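Local atomic coordinates of nitrite reductase (Hyphomicrobium denitrificans, PDB entry 2DV6), a protein that probably reduces nitrite to nitric oxide with electrons from a cytochrome c, using bound copper ions, in denitrification. Residues A[372-377]-A[399-404]; A[363-368]-A[388-393]. All coordinates share one frame; numbering follows the deposited sequence.

Contact 1 (A[372-377]-A[399-404]); sequences DHVYSL and TIVDFK. With K (potassium ion), chain J.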
ATOM      1  N   ASP A 372      29.710  41.466  21.047  1.00 23.55           N
ATOM      2  CA  ASP A 372      30.649  42.565  20.946  1.00 24.42           C
ATOM      3  C   ASP A 372      31.784  42.113  20.036  1.00 24.58           C
ATOM      4  O   ASP A 372      32.160  42.852  19.146  1.00 24.35           O
ATOM      5  CB  ASP A 372      31.185  42.959  22.326  1.00 24.65           C
ATOM      6  CG  ASP A 372      30.106  43.633  23.235  1.00 27.39           C
ATOM      7  OD1 ASP A 372      29.125  44.229  22.709  1.00 28.10           O
ATOM      8  OD2 ASP A 372      30.251  43.554  24.489  1.00 27.44           O
ATOM      9  N   HIS A 373      32.287  40.889  20.247  1.00 24.60           N
ATOM     10  CA  HIS A 373      33.366  40.321  19.423  1.00 26.49           C
ATOM     11  C   HIS A 373      33.043  38.907  18.992  1.00 26.28           C
ATOM     12  O   HIS A 373      32.608  38.073  19.804  1.00 25.52           O
ATOM     13  CB  HIS A 373      34.736  40.332  20.146  1.00 27.10           C
ATOM     14  CG  HIS A 373      35.157  41.703  20.580  1.00 31.19           C
ATOM     15  ND1 HIS A 373      35.697  42.631  19.706  1.00 33.06           N
ATOM     16  CD2 HIS A 373      35.032  42.339  21.771  1.00 31.71           C
ATOM     17  CE1 HIS A 373      35.942  43.756  20.361  1.00 33.32           C
ATOM     18  NE2 HIS A 373      35.524  43.614  21.608  1.00 33.20           N
ATOM     19  N   VAL A 374      33.282  38.648  17.705  1.00 25.89           N
ATOM     20  CA  VAL A 374      33.133  37.318  17.138  1.00 25.21           C
ATOM     21  C   VAL A 374      34.457  36.932  16.511  1.00 25.20           C
ATOM     22  O   VAL A 374      34.989  37.659  15.632  1.00 24.99           O
ATOM     23  CB  VAL A 374      32.006  37.290  16.058  1.00 25.31           C
ATOM     24  CG1 VAL A 374      32.057  35.977  15.283  1.00 24.54           C
ATOM     25  CG2 VAL A 374      30.661  37.499  16.716  1.00 23.49           C
ATOM     26  N   TYR A 375      35.002  35.804  16.960  1.00 25.14           N
ATOM     27  CA  TYR A 375      36.278  35.288  16.415  1.00 25.21           C
ATOM     28  C   TYR A 375      36.024  34.486  15.136  1.00 24.82           C
ATOM     29  O   TYR A 375      35.817  33.265  15.205  1.00 24.40           O
ATOM     30  CB  TYR A 375      37.070  34.498  17.493  1.00 25.51           C
ATOM     31  CG  TYR A 375      37.644  35.443  18.554  1.00 27.18           C
ATOM     32  CD1 TYR A 375      36.834  35.951  19.581  1.00 28.26           C
ATOM     33  CD2 TYR A 375      38.955  35.881  18.492  1.00 28.44           C
ATOM     34  CE1 TYR A 375      37.324  36.836  20.532  1.00 29.84           C
ATOM     35  CE2 TYR A 375      39.471  36.801  19.443  1.00 29.46           C
ATOM     36  CZ  TYR A 375      38.652  37.260  20.476  1.00 30.73           C
ATOM     37  OH  TYR A 375      39.131  38.154  21.439  1.00 30.61           O
ATOM     38  N   SER A 376      35.991  35.168  13.976  1.00 25.52           N
ATOM     39  CA  SER A 376      35.559  34.505  12.719  1.00 27.07           C
ATOM     40  C   SER A 376      36.283  33.184  12.476  1.00 26.16           C
ATOM     41  O   SER A 376      37.500  33.159  12.514  1.00 27.09           O
ATOM     42  CB  SER A 376      35.799  35.359  11.464  1.00 28.56           C
ATOM     43  OG  SER A 376      36.021  36.716  11.749  1.00 33.17           O
ATOM     44  N   LEU A 377      35.533  32.116  12.202  1.00 25.15           N
ATOM     45  CA  LEU A 377      36.070  30.795  11.816  1.00 25.33           C
ATOM     46  C   LEU A 377      36.978  30.176  12.874  1.00 25.17           C
ATOM     47  O   LEU A 377      37.723  29.221  12.600  1.00 25.00           O
ATOM     48  CB  LEU A 377      36.756  30.826  10.429  1.00 24.18           C
ATOM     49  CG  LEU A 377      35.814  31.141   9.254  1.00 26.06           C
ATOM     50  CD1 LEU A 377      36.531  31.027   7.904  1.00 26.23           C
ATOM     51  CD2 LEU A 377      34.556  30.235   9.291  1.00 26.75           C
ATOM     52  N   THR A 399      33.802  28.796  17.357  1.00 20.20           N
ATOM     53  CA  THR A 399      34.138  30.228  17.515  1.00 22.01           C
ATOM     54  C   THR A 399      34.168  30.616  18.977  1.00 21.00           C
ATOM     55  O   THR A 399      33.810  29.862  19.850  1.00 20.89           O
ATOM     56  CB  THR A 399      33.110  31.013  16.696  1.00 21.79           C
ATOM     57  OG1 THR A 399      33.324  32.423  16.408  1.00 17.51           O
ATOM     58  CG2 THR A 399      31.661  30.689  17.056  1.00 26.26           C
ATOM     59  N   ILE A 400      34.487  31.878  19.178  1.00 22.51           N
ATOM     60  CA  ILE A 400      34.482  32.525  20.459  1.00 23.64           C
ATOM     61  C   ILE A 400      33.619  33.766  20.277  1.00 24.25           C
ATOM     62  O   ILE A 400      33.780  34.514  19.293  1.00 24.45           O
ATOM     63  CB  ILE A 400      35.923  32.922  20.854  1.00 24.23           C
ATOM     64  CG1 ILE A 400      36.754  31.664  21.115  1.00 24.13           C
ATOM     65  CG2 ILE A 400      35.911  33.823  22.124  1.00 23.11           C
ATOM     66  CD1 ILE A 400      38.276  31.912  21.230  1.00 23.01           C
ATOM     67  N   VAL A 401      32.656  33.944  21.170  1.00 25.00           N
ATOM     68  CA  VAL A 401      31.891  35.200  21.204  1.00 25.43           C
ATOM     69  C   VAL A 401      32.049  35.800  22.597  1.00 26.97           C
ATOM     70  O   VAL A 401      32.066  35.049  23.591  1.00 28.50           O
ATOM     71  CB  VAL A 401      30.405  35.009  20.780  1.00 24.38           C
ATOM     72  CG1 VAL A 401      30.318  34.462  19.314  1.00 22.22           C
ATOM     73  CG2 VAL A 401      29.655  34.106  21.746  1.00 23.33           C
ATOM     74  N   ASP A 402      32.238  37.118  22.663  1.00 28.13           N
ATOM     75  CA  ASP A 402      32.349  37.867  23.938  1.00 29.20           C
ATOM     76  C   ASP A 402      31.277  38.939  23.873  1.00 29.34           C
ATOM     77  O   ASP A 402      31.074  39.535  22.817  1.00 28.00           O
ATOM     78  CB  ASP A 402      33.689  38.631  24.084  1.00 30.91           C
ATOM     79  CG  ASP A 402      34.916  37.717  24.192  1.00 35.43           C
ATOM     80  OD1 ASP A 402      36.060  38.233  24.044  1.00 37.29           O
ATOM     81  OD2 ASP A 402      34.757  36.484  24.396  1.00 36.99           O
ATOM     82  N   PHE A 403      30.635  39.219  25.007  1.00 29.16           N
ATOM     83  CA  PHE A 403      29.737  40.347  25.112  1.00 28.98           C
ATOM     84  C   PHE A 403      29.560  40.768  26.566  1.00 29.98           C
ATOM     85  O   PHE A 403      29.562  39.946  27.485  1.00 29.39           O
ATOM     86  CB  PHE A 403      28.375  40.033  24.500  1.00 27.13           C
ATOM     87  CG  PHE A 403      27.790  38.740  24.957  1.00 26.81           C
ATOM     88  CD1 PHE A 403      26.747  38.727  25.871  1.00 26.42           C
ATOM     89  CD2 PHE A 403      28.261  37.514  24.441  1.00 25.99           C
ATOM     90  CE1 PHE A 403      26.176  37.544  26.281  1.00 24.73           C
ATOM     91  CE2 PHE A 403      27.704  36.322  24.833  1.00 25.33           C
ATOM     92  CZ  PHE A 403      26.647  36.332  25.758  1.00 26.53           C
ATOM     93  N   LYS A 404      29.416  42.072  26.748  1.00 31.15           N
ATOM     94  CA  LYS A 404      29.060  42.625  28.038  1.00 32.07           C
ATOM     95  C   LYS A 404      27.557  42.508  28.231  1.00 31.30           C
ATOM     96  O   LYS A 404      26.775  42.865  27.349  1.00 29.89           O
ATOM     97  CB  LYS A 404      29.519  44.090  28.149  1.00 33.69           C
ATOM     98  CG  LYS A 404      29.058  44.717  29.458  1.00 35.86           C
ATOM     99  CD  LYS A 404      29.671  46.063  29.691  1.00 38.49           C
ATOM    100  CE  LYS A 404      28.962  46.757  30.865  1.00 39.35           C
ATOM    101  NZ  LYS A 404      29.900  47.697  31.539  1.00 42.21           N
TER
HETATM  102  K     K J2503      25.540  43.802  25.547  1.00 30.39           K
HETATM  103  O   HOH W   1      26.819  43.194  23.615  1.00 29.96           O
HETATM  104  O   HOH W   2      37.567  39.852  22.478  1.00 32.02           O
HETATM  105  O   HOH W   3      24.083  44.852  23.834  1.00 28.21           O
HETATM  106  O   HOH W   4      27.036  45.565  25.531  1.00 36.55           O
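The chi1 torsion of D372 (-69°) sets CG beside its own backbone N, and the carboxylate reaches the partner strand, where OD2 accepts the N-H of K404 (OD2 to N 2.8 Å) from above the carboxylate plane. A similar torsion in Y375 (chi1 -71°) lays the ring against I400: CD1 sits 3.4 Å from I400 CB, while the carbonyl O of I400 lies at the ring edge. H373 and D402 form an antiparallel hydrogen-bonded pair, and D372 N adds a weak bond to D402 O, so two residues face one in a classic beta bulge. Beyond it V374 and V401 are a non-hydrogen-bonded pair, with V374 CG2 and V401 CG1 side by side at 4.0 Å. Y375 N gives a nearly straight bond to I400 O. T399 OG1 donates to Y375 O (2.9 Å) from above its carbonyl plane, at the inverse gamma turn centred on Y375. One water joins Y375 OH to D402 OD1; another links D372 OD1 to the potassium ion, bound directly by K404 O (2.4 Å), with E369 and D406 among its other ligands. The D372 carboxylate thus holds the strand end and a metal-bound water together, a second-shell role at the potassium site.

Contact 2 (A[363-368]-A[388-393]); sequences SFHVIG and VQTVSV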
ATOM      1  N   SER A 363      23.497  28.569  13.321  1.00 19.87           N
ATOM      2  CA  SER A 363      23.417  30.036  13.174  1.00 19.67           C
ATOM      3  C   SER A 363      23.296  30.590  14.594  1.00 20.09           C
ATOM      4  O   SER A 363      22.194  30.862  15.108  1.00 18.67           O
ATOM      5  CB  SER A 363      22.233  30.403  12.276  1.00 19.79           C
ATOM      6  OG  SER A 363      22.364  29.671  11.045  1.00 23.10           O
ATOM      7  N   PHE A 364      24.437  30.652  15.255  1.00 19.26           N
ATOM      8  CA  PHE A 364      24.422  30.778  16.694  1.00 20.90           C
ATOM      9  C   PHE A 364      24.009  32.203  17.087  1.00 21.25           C
ATOM     10  O   PHE A 364      24.538  33.175  16.558  1.00 22.41           O
ATOM     11  CB  PHE A 364      25.788  30.437  17.283  1.00 20.21           C
ATOM     12  CG  PHE A 364      25.818  30.506  18.789  1.00 21.41           C
ATOM     13  CD1 PHE A 364      25.019  29.638  19.552  1.00 21.67           C
ATOM     14  CD2 PHE A 364      26.656  31.420  19.440  1.00 21.70           C
ATOM     15  CE1 PHE A 364      25.029  29.672  20.942  1.00 24.51           C
ATOM     16  CE2 PHE A 364      26.697  31.466  20.851  1.00 23.00           C
ATOM     17  CZ  PHE A 364      25.884  30.586  21.609  1.00 23.80           C
ATOM     18  N   HIS A 365      23.043  32.315  17.981  1.00 21.34           N
ATOM     19  CA  HIS A 365      22.499  33.636  18.332  1.00 22.43           C
ATOM     20  C   HIS A 365      22.127  33.641  19.812  1.00 21.76           C
ATOM     21  O   HIS A 365      21.624  32.632  20.307  1.00 22.02           O
ATOM     22  CB  HIS A 365      21.257  33.908  17.460  1.00 23.00           C
ATOM     23  CG  HIS A 365      20.514  35.165  17.822  1.00 24.11           C
ATOM     24  ND1 HIS A 365      21.022  36.424  17.597  1.00 25.90           N
ATOM     25  CD2 HIS A 365      19.314  35.350  18.419  1.00 24.67           C
ATOM     26  CE1 HIS A 365      20.158  37.330  18.016  1.00 26.05           C
ATOM     27  NE2 HIS A 365      19.106  36.702  18.504  1.00 25.50           N
ATOM     28  N   VAL A 366      22.372  34.740  20.533  1.00 21.34           N
ATOM     29  CA  VAL A 366      21.831  34.834  21.925  1.00 21.49           C
ATOM     30  C   VAL A 366      20.690  35.863  21.918  1.00 21.65           C
ATOM     31  O   VAL A 366      20.910  37.048  21.694  1.00 21.79           O
ATOM     32  CB  VAL A 366      22.930  35.216  22.980  1.00 21.47           C
ATOM     33  CG1 VAL A 366      22.298  35.452  24.341  1.00 21.09           C
ATOM     34  CG2 VAL A 366      24.027  34.108  23.048  1.00 20.80           C
ATOM     35  N   ILE A 367      19.469  35.405  22.075  1.00 22.80           N
ATOM     36  CA  ILE A 367      18.315  36.299  21.955  1.00 24.21           C
ATOM     37  C   ILE A 367      18.381  37.313  23.104  1.00 24.24           C
ATOM     38  O   ILE A 367      18.560  36.907  24.268  1.00 24.05           O
ATOM     39  CB  ILE A 367      16.998  35.476  22.086  1.00 24.92           C
ATOM     40  CG1 ILE A 367      16.914  34.407  20.994  1.00 26.54           C
ATOM     41  CG2 ILE A 367      15.757  36.379  22.107  1.00 25.16           C
ATOM     42  CD1 ILE A 367      15.623  33.577  21.049  1.00 27.98           C
ATOM     43  N   GLY A 368      18.257  38.600  22.781  1.00 23.91           N
ATOM     44  CA  GLY A 368      18.249  39.676  23.777  1.00 24.26           C
ATOM     45  C   GLY A 368      19.620  40.279  23.995  1.00 25.61           C
ATOM     46  O   GLY A 368      19.768  41.226  24.779  1.00 25.80           O
ATOM     47  N   VAL A 388      27.922  41.884  16.274  1.00 23.22           N
ATOM     48  CA  VAL A 388      27.350  40.879  15.370  1.00 23.19           C
ATOM     49  C   VAL A 388      26.181  40.155  16.048  1.00 23.01           C
ATOM     50  O   VAL A 388      26.297  39.756  17.220  1.00 22.53           O
ATOM     51  CB  VAL A 388      28.444  39.852  14.946  1.00 23.79           C
ATOM     52  CG1 VAL A 388      27.817  38.634  14.174  1.00 22.43           C
ATOM     53  CG2 VAL A 388      29.527  40.524  14.128  1.00 22.93           C
ATOM     54  N   GLN A 389      25.054  39.999  15.346  1.00 23.05           N
ATOM     55  CA  GLN A 389      23.864  39.358  15.955  1.00 23.53           C
ATOM     56  C   GLN A 389      23.974  37.831  15.971  1.00 24.14           C
ATOM     57  O   GLN A 389      23.583  37.183  16.943  1.00 23.96           O
ATOM     58  CB  GLN A 389      22.559  39.755  15.240  1.00 22.91           C
ATOM     59  CG  GLN A 389      22.447  39.259  13.797  1.00 20.60           C
ATOM     60  CD  GLN A 389      21.580  40.145  12.948  1.00 23.34           C
ATOM     61  OE1 GLN A 389      20.381  40.255  13.198  1.00 21.91           O
ATOM     62  NE2 GLN A 389      22.182  40.789  11.921  1.00 20.71           N
ATOM     63  N   THR A 390      24.464  37.263  14.867  1.00 24.37           N
ATOM     64  CA  THR A 390      24.428  35.816  14.673  1.00 24.55           C
ATOM     65  C   THR A 390      25.599  35.327  13.841  1.00 24.55           C
ATOM     66  O   THR A 390      26.035  36.007  12.924  1.00 24.02           O
ATOM     67  CB  THR A 390      22.994  35.187  14.349  1.00 24.68           C
ATOM     68  OG1 THR A 390      23.022  34.268  13.225  1.00 27.83           O
ATOM     69  CG2 THR A 390      21.943  36.156  14.211  1.00 18.95           C
ATOM     70  N   VAL A 391      26.163  34.196  14.256  1.00 23.81           N
ATOM     71  CA  VAL A 391      27.390  33.672  13.624  1.00 23.54           C
ATOM     72  C   VAL A 391      27.149  32.268  13.049  1.00 22.92           C
ATOM     73  O   VAL A 391      26.578  31.435  13.770  1.00 23.06           O
ATOM     74  CB  VAL A 391      28.619  33.734  14.619  1.00 23.53           C
ATOM     75  CG1 VAL A 391      28.323  33.043  15.898  1.00 24.84           C
ATOM     76  CG2 VAL A 391      29.927  33.185  13.966  1.00 22.49           C
ATOM     77  N   SER A 392      27.507  32.031  11.772  1.00 20.94           N
ATOM     78  CA  SER A 392      27.471  30.664  11.192  1.00 21.98           C
ATOM     79  C   SER A 392      28.700  29.911  11.626  1.00 20.31           C
ATOM     80  O   SER A 392      29.822  30.422  11.457  1.00 20.97           O
ATOM     81  CB  SER A 392      27.497  30.606   9.651  1.00 22.17           C
ATOM     82  OG  SER A 392      26.391  31.232   9.102  1.00 28.47           O
ATOM     83  N   VAL A 393      28.477  28.710  12.156  1.00 19.53           N
ATOM     84  CA  VAL A 393      29.528  27.859  12.684  1.00 20.03           C
ATOM     85  C   VAL A 393      29.353  26.483  12.024  1.00 19.83           C
ATOM     86  O   VAL A 393      28.365  25.794  12.270  1.00 19.85           O
ATOM     87  CB  VAL A 393      29.444  27.698  14.212  1.00 18.71           C
ATOM     88  CG1 VAL A 393      30.625  26.834  14.698  1.00 20.83           C
ATOM     89  CG2 VAL A 393      29.479  29.060  14.898  1.00 20.24           C
TER
HETATM   90  O   HOH W   5      24.447  29.504   9.165  1.00 23.01           O
HETATM   91  O   HOH W   6      23.335  37.343  19.802  1.00 20.72           O
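Q389 meets H365 through its backbone: the carbonyl O accepts the imidazole N-H of ND1 at 2.8 Å, in the plane of the ring but from well above the carbonyl plane. H365 CG stands anti to the backbone N (chi1 174°), which sends ND1 to this oxygen. The bond is fairly straight (162° at the hydrogen), and a water that accepts from V366 N also lies within hydrogen-bonding distance of the carbonyl O and probably donates to it. The side chain of Q389 turns to another subunit, where OE1 accepts from H224 ND1 and V257 N of that neighbouring chain. T390 follows, its CG2 3.5 Å from H365 ND1 and its CA-H directed at F364 O; its buried OG1 has no polar partner in the model. V391 then pairs with F364 in a hydrogen-bonded antiparallel bridge, F364 N to V391 O at 2.7 Å and V391 N to F364 O at 3.0 Å. On the same face of the sheet V391 CG1 lies 3.9 Å from F364 CB, near the plane of the phenyl ring and at its edge. That ring continues inward to stack on F353 and touch V401 of the facing sheet. S392 stands opposite S363 as a non-hydrogen-bonded pair, and their hydroxyls share one water, 2.8 Å from S363 OG and 2.6 Å from S392 OG. H365 packs edge-to-face on H416 and stacks on H224 of the neighbouring subunit, its side chain about 4 Å from a bound copper ion. The bond to Q389 O and the two histidine rings together fix the ring's rotation beside that copper.

The centres of contacts 1 and 2 lie 10 Å apart, in the two facing sheets of one cupredoxin-like beta sandwich. Contact 1 joins strands 371-374 and 397-404 of one sheet; contact 2 joins strand 362-367 to the outermost strand, 390-393, of the other. Their segments alternate along the chain, 363-368, 372-377, 388-393, 399-404, and the chain changes sheet between them, crossing within 388-393 from strand 385-388 to 390-393. Between the sheets T399 CG2 packs on V393 CG2 at 3.5 Å. The interior is thus shared by F364, V391 and V393 with V374, T399 and V401; H365 is on its sheet's other face, beside the copper, and potassium sits at contact 1's K404 end.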